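Local structure of transketolase (Campylobacter jejuni, 3L84) at residues 412-415 and 416-419; 449-452 and 453-456; 74-78 and 79-83. The protein belongs to the transketolase family of thiamine diphosphate-binding enzymes, each of its two subunits carrying three alpha/beta domains. All coordinates share one frame; numbering follows the deposited sequence.

Interaction 1: residues 412-415 and 416-419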
loop_
_atom_site.group_PDB
_atom_site.type_symbol
_atom_site.label_atom_id
_atom_site.label_comp_id
_atom_site.label_asym_id
_atom_site.label_seq_id
_atom_site.Cartn_x
_atom_site.Cartn_y
_atom_site.Cartn_z
ATOM N N ALA A 412 -0.705 -10.364 -10.489
ATOM C CA ALA A 412 -0.146 -11.394 -9.625
ATOM C C ALA A 412 1.025 -10.905 -8.823
ATOM O O ALA A 412 1.908 -10.208 -9.335
ATOM C CB ALA A 412 0.234 -12.650 -10.444
ATOM N N THR A 413 1.074 -11.337 -7.566
ATOM C CA THR A 413 2.238 -11.165 -6.703
ATOM C C THR A 413 2.109 -12.118 -5.515
ATOM O O THR A 413 1.135 -12.899 -5.417
ATOM C CB THR A 413 2.400 -9.681 -6.242
ATOM O OG1 THR A 413 3.612 -9.540 -5.485
ATOM C CG2 THR A 413 1.206 -9.174 -5.411
ATOM N N PHE A 414 3.080 -12.101 -4.633
ATOM C CA PHE A 414 2.925 -12.820 -3.375
ATOM C C PHE A 414 1.852 -12.156 -2.544
ATOM O O PHE A 414 1.692 -10.911 -2.533
ATOM C CB PHE A 414 4.216 -12.754 -2.541
ATOM C CG PHE A 414 5.410 -13.523 -3.092
ATOM C CD1 PHE A 414 5.270 -14.671 -3.836
ATOM C CD2 PHE A 414 6.712 -13.084 -2.802
ATOM C CE1 PHE A 414 6.382 -15.366 -4.309
ATOM C CE2 PHE A 414 7.811 -13.803 -3.275
ATOM C CZ PHE A 414 7.637 -14.933 -3.998
ATOM N N PHE A 415 1.136 -12.949 -1.750
ATOM C CA PHE A 415 0.062 -12.401 -0.925
ATOM C C PHE A 415 0.582 -11.337 0.039
ATOM O O PHE A 415 -0.117 -10.362 0.312
ATOM C CB PHE A 415 -0.626 -13.558 -0.173
ATOM C CG PHE A 415 -1.954 -13.230 0.487
ATOM C CD1 PHE A 415 -2.830 -12.287 -0.038
ATOM C CD2 PHE A 415 -2.350 -13.950 1.606
ATOM C CE1 PHE A 415 -4.075 -12.072 0.554
ATOM C CE2 PHE A 415 -3.591 -13.742 2.177
ATOM C CZ PHE A 415 -4.417 -12.807 1.663
ATOM N N ILE A 416 1.804 -11.458 0.563
ATOM C CA ILE A 416 2.268 -10.423 1.463
ATOM C C ILE A 416 2.365 -9.065 0.751
ATOM O O ILE A 416 2.117 -8.007 1.357
ATOM C CB ILE A 416 3.626 -10.812 2.082
ATOM C CG1 ILE A 416 4.056 -9.806 3.143
ATOM C CG2 ILE A 416 4.713 -10.980 1.044
ATOM C CD1 ILE A 416 3.015 -9.592 4.267
ATOM N N PHE A 417 2.656 -9.039 -0.538
ATOM C CA PHE A 417 2.793 -7.818 -1.317
ATOM C C PHE A 417 1.496 -7.339 -1.914
ATOM O O PHE A 417 1.463 -6.291 -2.585
ATOM C CB PHE A 417 3.947 -7.921 -2.345
ATOM C CG PHE A 417 5.217 -8.291 -1.739
ATOM C CD1 PHE A 417 5.574 -7.786 -0.473
ATOM C CD2 PHE A 417 6.049 -9.199 -2.357
ATOM C CE1 PHE A 417 6.771 -8.160 0.160
ATOM C CE2 PHE A 417 7.256 -9.579 -1.704
ATOM C CZ PHE A 417 7.571 -9.078 -0.471
ATOM N N SER A 418 0.391 -8.023 -1.612
ATOM C CA SER A 418 -0.931 -7.444 -1.843
ATOM C C SER A 418 -1.027 -6.077 -1.164
ATOM O O SER A 418 -1.742 -5.191 -1.629
ATOM C CB SER A 418 -2.059 -8.343 -1.337
ATOM O OG SER A 418 -2.044 -8.480 0.065
ATOM N N GLU A 419 -0.298 -5.908 -0.070
ATOM C CA GLU A 419 -0.375 -4.633 0.668
ATOM C C GLU A 419 0.176 -3.485 -0.145
ATOM O O GLU A 419 -0.236 -2.335 0.066
ATOM C CB GLU A 419 0.313 -4.726 2.016
ATOM C CG GLU A 419 -0.314 -5.791 2.886
ATOM C CD GLU A 419 -0.023 -5.697 4.358
ATOM O OE1 GLU A 419 1.077 -5.223 4.735
ATOM O OE2 GLU A 419 -0.893 -6.097 5.144
#
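Phe414 O receives Phe417 N at 2.9 Å, closing a tight turn where strand 408-414 gives way to the helix that begins near Ser418. The amide approaches from well above the carbonyl plane, and Ser418 N adds only a weak, bent bond to the same oxygen. One residue further on, Phe415 O has a double grip from a single serine: Ser418 N lies 3.1 Å from it, above the carbonyl plane, while Ser418 OG donates to it at 2.7 Å within that plane. The hydroxyl can fold back this way because chi1 of Ser418 is 66°, which sets OG between its own backbone N and carbonyl carbon.

Among the side chains, Phe414 and Phe417 run side by side in the same direction. Phe417 CE2 meets the edge of the Phe414 ring, 3.7 Å from Phe414 CD2. Ile416 CG2 lies over the centre of one face of the Phe417 ring and also touches Phe414 CB at 4.0 Å. Thr413 crosses Phe417 at roughly a right angle; its OG1 sits 3.5 Å from Phe417 CB and in plane with the Phe417 ring, at the edge.

The turn is the first connection of the beta-alpha-beta unit formed by strand 408-414, helix 418-431 and strand 436-440. Glu419 is bound through OE2 by Gln458 and by Lys422 of the second subunit. Phe415 and Ser418 both touch Gln458 on helix 458-464, and both also pack against Phe439 of the adjacent parallel strand 436-440.

Interaction 2: residues 449-452 and 453-456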
loop_
_atom_site.group_PDB
_atom_site.type_symbol
_atom_site.label_atom_id
_atom_site.label_comp_id
_atom_site.label_asym_id
_atom_site.label_seq_id
_atom_site.Cartn_x
_atom_site.Cartn_y
_atom_site.Cartn_z
ATOM N N ASP A 449 12.042 -17.776 4.075
ATOM C CA ASP A 449 12.081 -16.342 3.881
ATOM C C ASP A 449 11.663 -15.559 5.123
ATOM O O ASP A 449 12.084 -14.401 5.285
ATOM C CB ASP A 449 11.257 -15.909 2.689
ATOM C CG ASP A 449 11.942 -16.113 1.376
ATOM O OD1 ASP A 449 13.164 -16.375 1.300
ATOM O OD2 ASP A 449 11.235 -15.974 0.348
ATOM N N GLY A 450 10.869 -16.166 6.000
ATOM C CA GLY A 450 10.653 -15.544 7.293
ATOM C C GLY A 450 9.502 -14.556 7.350
ATOM O O GLY A 450 8.754 -14.371 6.366
ATOM N N PRO A 451 9.396 -13.867 8.492
ATOM C CA PRO A 451 8.157 -13.130 8.810
ATOM C C PRO A 451 7.815 -11.952 7.909
ATOM O O PRO A 451 6.613 -11.643 7.743
ATOM C CB PRO A 451 8.362 -12.702 10.261
ATOM C CG PRO A 451 9.809 -12.746 10.462
ATOM C CD PRO A 451 10.275 -13.927 9.670
ATOM N N THR A 452 8.814 -11.309 7.313
ATOM C CA THR A 452 8.491 -10.279 6.303
ATOM C C THR A 452 7.784 -10.804 5.099
ATOM O O THR A 452 7.226 -9.995 4.327
ATOM C CB THR A 452 9.740 -9.513 5.814
ATOM O OG1 THR A 452 10.704 -10.409 5.275
ATOM C CG2 THR A 452 10.361 -8.711 6.901
ATOM N N HIS A 453 7.873 -12.110 4.846
ATOM C CA HIS A 453 7.342 -12.745 3.644
ATOM C C HIS A 453 6.211 -13.715 3.986
ATOM O O HIS A 453 5.823 -14.485 3.095
ATOM C CB HIS A 453 8.457 -13.431 2.822
ATOM C CG HIS A 453 9.371 -12.441 2.177
ATOM N ND1 HIS A 453 9.441 -12.209 0.817
ATOM C CD2 HIS A 453 10.202 -11.545 2.752
ATOM C CE1 HIS A 453 10.338 -11.248 0.593
ATOM N NE2 HIS A 453 10.804 -10.834 1.754
ATOM N N GLN A 454 5.719 -13.736 5.235
ATOM C CA GLN A 454 4.679 -14.659 5.674
ATOM C C GLN A 454 3.443 -13.891 5.983
ATOM O O GLN A 454 3.414 -13.158 6.983
ATOM C CB GLN A 454 5.141 -15.453 6.875
ATOM C CG GLN A 454 6.241 -16.479 6.494
ATOM C CD GLN A 454 6.985 -17.046 7.673
ATOM O OE1 GLN A 454 6.816 -16.579 8.790
ATOM N NE2 GLN A 454 7.818 -18.054 7.455
ATOM N N PRO A 455 2.387 -14.011 5.175
ATOM C CA PRO A 455 1.139 -13.348 5.474
ATOM C C PRO A 455 0.538 -13.767 6.809
ATOM O O PRO A 455 0.732 -14.898 7.266
ATOM C CB PRO A 455 0.221 -13.793 4.332
ATOM C CG PRO A 455 1.136 -14.123 3.236
ATOM C CD PRO A 455 2.331 -14.740 3.896
ATOM N N ILE A 456 -0.106 -12.812 7.469
ATOM C CA ILE A 456 -0.819 -13.060 8.734
ATOM C C ILE A 456 -2.176 -12.368 8.697
ATOM O O ILE A 456 -3.216 -13.003 8.943
ATOM C CB ILE A 456 0.003 -12.565 9.976
ATOM C CG1 ILE A 456 1.354 -13.264 10.092
ATOM C CG2 ILE A 456 -0.826 -12.706 11.260
ATOM C CD1 ILE A 456 1.316 -14.741 10.483
HETATM O O HOH W 1 4.790 -12.885 9.483
#
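Gln454 folds its side chain back along the peptide that joins Gly450 to Pro451, and every atom of it has a neighbour there. Gln454 CB leaves the chain 3.8 Å from Gly450 O. With CG beside the backbone N and anti to the carbonyl carbon (chi1 -70°), Gln454 CG drops to 3.3 Å from that same Gly450 O. The chain then runs on extended, carrying Gln454 CD to 3.6 Å from Gly450 C. At the amide, Gln454 OE1 comes within 3.7 Å of Pro451 CA, whereas NE2 lies near Gly450 CA. Both amide atoms, OE1 and NE2, have hydrogen-bond partners beyond the turn, NE2 giving its bond to Glu607 O, while CG and CD lie against the Gly450-Pro451 peptide.

The backbone beneath is closed by His453 N, which donates to Gly450 O at 2.9 Å, and by a long, weak bond from Gln454 N to Pro451 O. A water donates to both Pro451 O and Gln454 O, bridging the two carbonyls; the same two oxygens accept from Arg426 of the second subunit. Gly450 enters with a positive phi of 88°, a conformation that suits glycine.

Asp449 CB packs 3.7 Å from His453 CB, the carboxylate and imidazole planes lying 60° apart. Asp449 OD1 makes a salt bridge with Arg92 of the second subunit, whose His101 stacks on the His453 ring. The Thr452 hydroxyl lies at the edge of this ring, in its plane.

Overall this is a short 3-10 turn, in the loop between strand 436-440 and helix 458-464 of the pyrimidine-binding domain, that forms part of the subunit interface.

Interaction 3: residues 74-78 and 79-83; sequences SFLHL and SGYDL
A Schellman motif ends helix 69-79, with Leu76 and Tyr81 joined across it and Gly80 as the first residue to leave helical backbone angles. Gly80 has a positive phi of 101°, which turns the chain back over the last helical turn. The wider-spanning of the two defining bonds, 6→1, runs from Tyr81 N to Leu76 O at 3.0 Å. Inside it, as the 5→2 bond, Gly80 N reaches His77 O at 3.2 Å, with the donor well above the carbonyl plane; its contact with Leu76 O is a weak bond. A water lies 2.7 Å from His77 O and is also in donating position to Tyr81 O, spanning the step from helix to loop.

Just before the glycine, Ser79 spends both of its donors on one acceptor. Its N makes the regular helical bond to Phe75 O, and Ser79 OG bonds to Phe75 O at 2.9 Å from the opposite face of the carbonyl plane. Because OG stands beside the backbone N (chi1 -62°), the Ser79 hydroxyl also comes over one face of the Phe75 ring, displaced toward the rim, with OG 3.2 Å from Phe75 CE1.

The loop returns alongside the helix in the thiamine diphosphate-binding domain. Ser74 and Leu78 face helix 3-24, where they touch Leu16 and Leu13 respectively, and Tyr81 packs on Pro50. Leu83 CD2 packs 4.1 Å from Leu76 CB. Leu76 itself crosses Tyr81 at a slant and presents a single methyl to the ring: CD2 stands over the centre of one face in a CH-pi contact, 3.7 Å from the centroid and only 11° off the ring normal.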
loop_
_atom_site.group_PDB
_atom_site.type_symbol
_atom_site.label_atom_id
_atom_site.label_comp_id
_atom_site.label_asym_id
_atom_site.label_seq_id
_atom_site.Cartn_x
_atom_site.Cartn_y
_atom_site.Cartn_z
ATOM N N SER A 74 -19.043 19.609 -15.284
ATOM C CA SER A 74 -19.432 20.744 -16.117
ATOM C C SER A 74 -19.226 20.433 -17.601
ATOM O O SER A 74 -20.122 20.674 -18.433
ATOM C CB SER A 74 -18.629 21.962 -15.728
ATOM O OG SER A 74 -18.897 22.434 -14.409
ATOM N N PHE A 75 -18.047 19.886 -17.916
ATOM C CA PHE A 75 -17.706 19.525 -19.286
ATOM C C PHE A 75 -18.621 18.431 -19.841
ATOM O O PHE A 75 -19.079 18.518 -20.980
ATOM C CB PHE A 75 -16.245 19.101 -19.344
ATOM C CG PHE A 75 -15.822 18.585 -20.688
ATOM C CD1 PHE A 75 -15.793 19.426 -21.776
ATOM C CD2 PHE A 75 -15.548 17.252 -20.877
ATOM C CE1 PHE A 75 -15.444 18.942 -23.039
ATOM C CE2 PHE A 75 -15.183 16.782 -22.137
ATOM C CZ PHE A 75 -15.128 17.637 -23.196
ATOM N N LEU A 76 -18.929 17.411 -19.045
ATOM C CA LEU A 76 -19.828 16.339 -19.531
ATOM C C LEU A 76 -21.216 16.899 -19.820
ATOM O O LEU A 76 -21.831 16.593 -20.856
ATOM C CB LEU A 76 -19.905 15.193 -18.529
ATOM C CG LEU A 76 -18.614 14.434 -18.278
ATOM C CD1 LEU A 76 -18.797 13.352 -17.185
ATOM C CD2 LEU A 76 -18.064 13.772 -19.559
ATOM N N HIS A 77 -21.736 17.747 -18.932
ATOM C CA HIS A 77 -23.043 18.357 -19.156
ATOM C C HIS A 77 -23.040 19.210 -20.438
ATOM O O HIS A 77 -23.911 19.111 -21.296
ATOM C CB HIS A 77 -23.442 19.252 -17.979
ATOM C CG HIS A 77 -24.727 19.957 -18.229
ATOM N ND1 HIS A 77 -24.844 21.315 -18.441
ATOM C CD2 HIS A 77 -25.956 19.434 -18.431
ATOM C CE1 HIS A 77 -26.112 21.600 -18.706
ATOM N NE2 HIS A 77 -26.800 20.475 -18.720
ATOM N N LEU A 78 -22.048 20.076 -20.552
ATOM C CA LEU A 78 -21.969 20.988 -21.697
ATOM C C LEU A 78 -21.807 20.259 -23.019
ATOM O O LEU A 78 -22.297 20.726 -24.045
ATOM C CB LEU A 78 -20.818 21.973 -21.522
ATOM C CG LEU A 78 -21.062 23.030 -20.442
ATOM C CD1 LEU A 78 -19.729 23.661 -19.982
ATOM C CD2 LEU A 78 -22.007 24.119 -20.958
ATOM N N SER A 79 -21.094 19.147 -23.006
ATOM C CA SER A 79 -20.823 18.375 -24.215
ATOM C C SER A 79 -21.946 17.479 -24.650
ATOM O O SER A 79 -21.850 16.884 -25.753
ATOM C CB SER A 79 -19.569 17.519 -24.037
ATOM O OG SER A 79 -18.452 18.342 -23.825
ATOM N N GLY A 80 -23.011 17.322 -23.840
ATOM C CA GLY A 80 -24.159 16.532 -24.249
ATOM C C GLY A 80 -24.244 15.144 -23.689
ATOM O O GLY A 80 -25.078 14.354 -24.164
ATOM N N TYR A 81 -23.457 14.822 -22.675
ATOM C CA TYR A 81 -23.589 13.545 -21.990
ATOM C C TYR A 81 -24.865 13.553 -21.167
ATOM O O TYR A 81 -25.503 14.593 -20.966
ATOM C CB TYR A 81 -22.386 13.296 -21.103
ATOM C CG TYR A 81 -21.119 12.939 -21.839
ATOM C CD1 TYR A 81 -20.355 13.900 -22.450
ATOM C CD2 TYR A 81 -20.667 11.624 -21.905
ATOM C CE1 TYR A 81 -19.164 13.565 -23.099
ATOM C CE2 TYR A 81 -19.501 11.291 -22.565
ATOM C CZ TYR A 81 -18.779 12.233 -23.185
ATOM O OH TYR A 81 -17.589 11.929 -23.826
ATOM N N ASP A 82 -25.225 12.385 -20.634
ATOM C CA ASP A 82 -26.452 12.227 -19.870
ATOM C C ASP A 82 -26.209 12.669 -18.435
ATOM O O ASP A 82 -26.164 11.867 -17.492
ATOM C CB ASP A 82 -26.897 10.759 -19.929
ATOM C CG ASP A 82 -28.235 10.525 -19.291
ATOM O OD1 ASP A 82 -29.038 11.481 -19.151
ATOM O OD2 ASP A 82 -28.452 9.363 -18.917
ATOM N N LEU A 83 -26.010 13.957 -18.262
ATOM C CA LEU A 83 -25.783 14.593 -16.959
ATOM C C LEU A 83 -26.427 15.949 -17.106
ATOM O O LEU A 83 -26.051 16.688 -18.033
ATOM C CB LEU A 83 -24.292 14.712 -16.690
ATOM C CG LEU A 83 -23.842 15.021 -15.294
ATOM C CD1 LEU A 83 -24.290 13.958 -14.262
ATOM C CD2 LEU A 83 -22.317 15.232 -15.163
HETATM O O HOH W 2 -25.961 17.288 -21.456
#

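Interactions 1 and 2 belong to one neighbourhood of the pyrimidine-binding domain, their centres about 11 Å apart. They touch directly: Ile416 CG1 lies 3.4 Å from Thr452 O, Pro455 packs on Phe415, and the rings of Phe417 and His453 meet edge-to-face. Both reach the second subunit, sharing its Arg426: interaction 2 offers carbonyls, a carboxylate and a stacked imidazole ring, interaction 1 one salt bridge and apolar packing. Interaction 3 stands apart in the thiamine diphosphate-binding domain, its centre about 40 Å from that of interaction 1, and meets no other protein chain. All three are largely buried turns. Interaction 1 starts a helix among aromatic rings; interaction 3 ends one with backbone caps and a methyl set on a tyrosine ring.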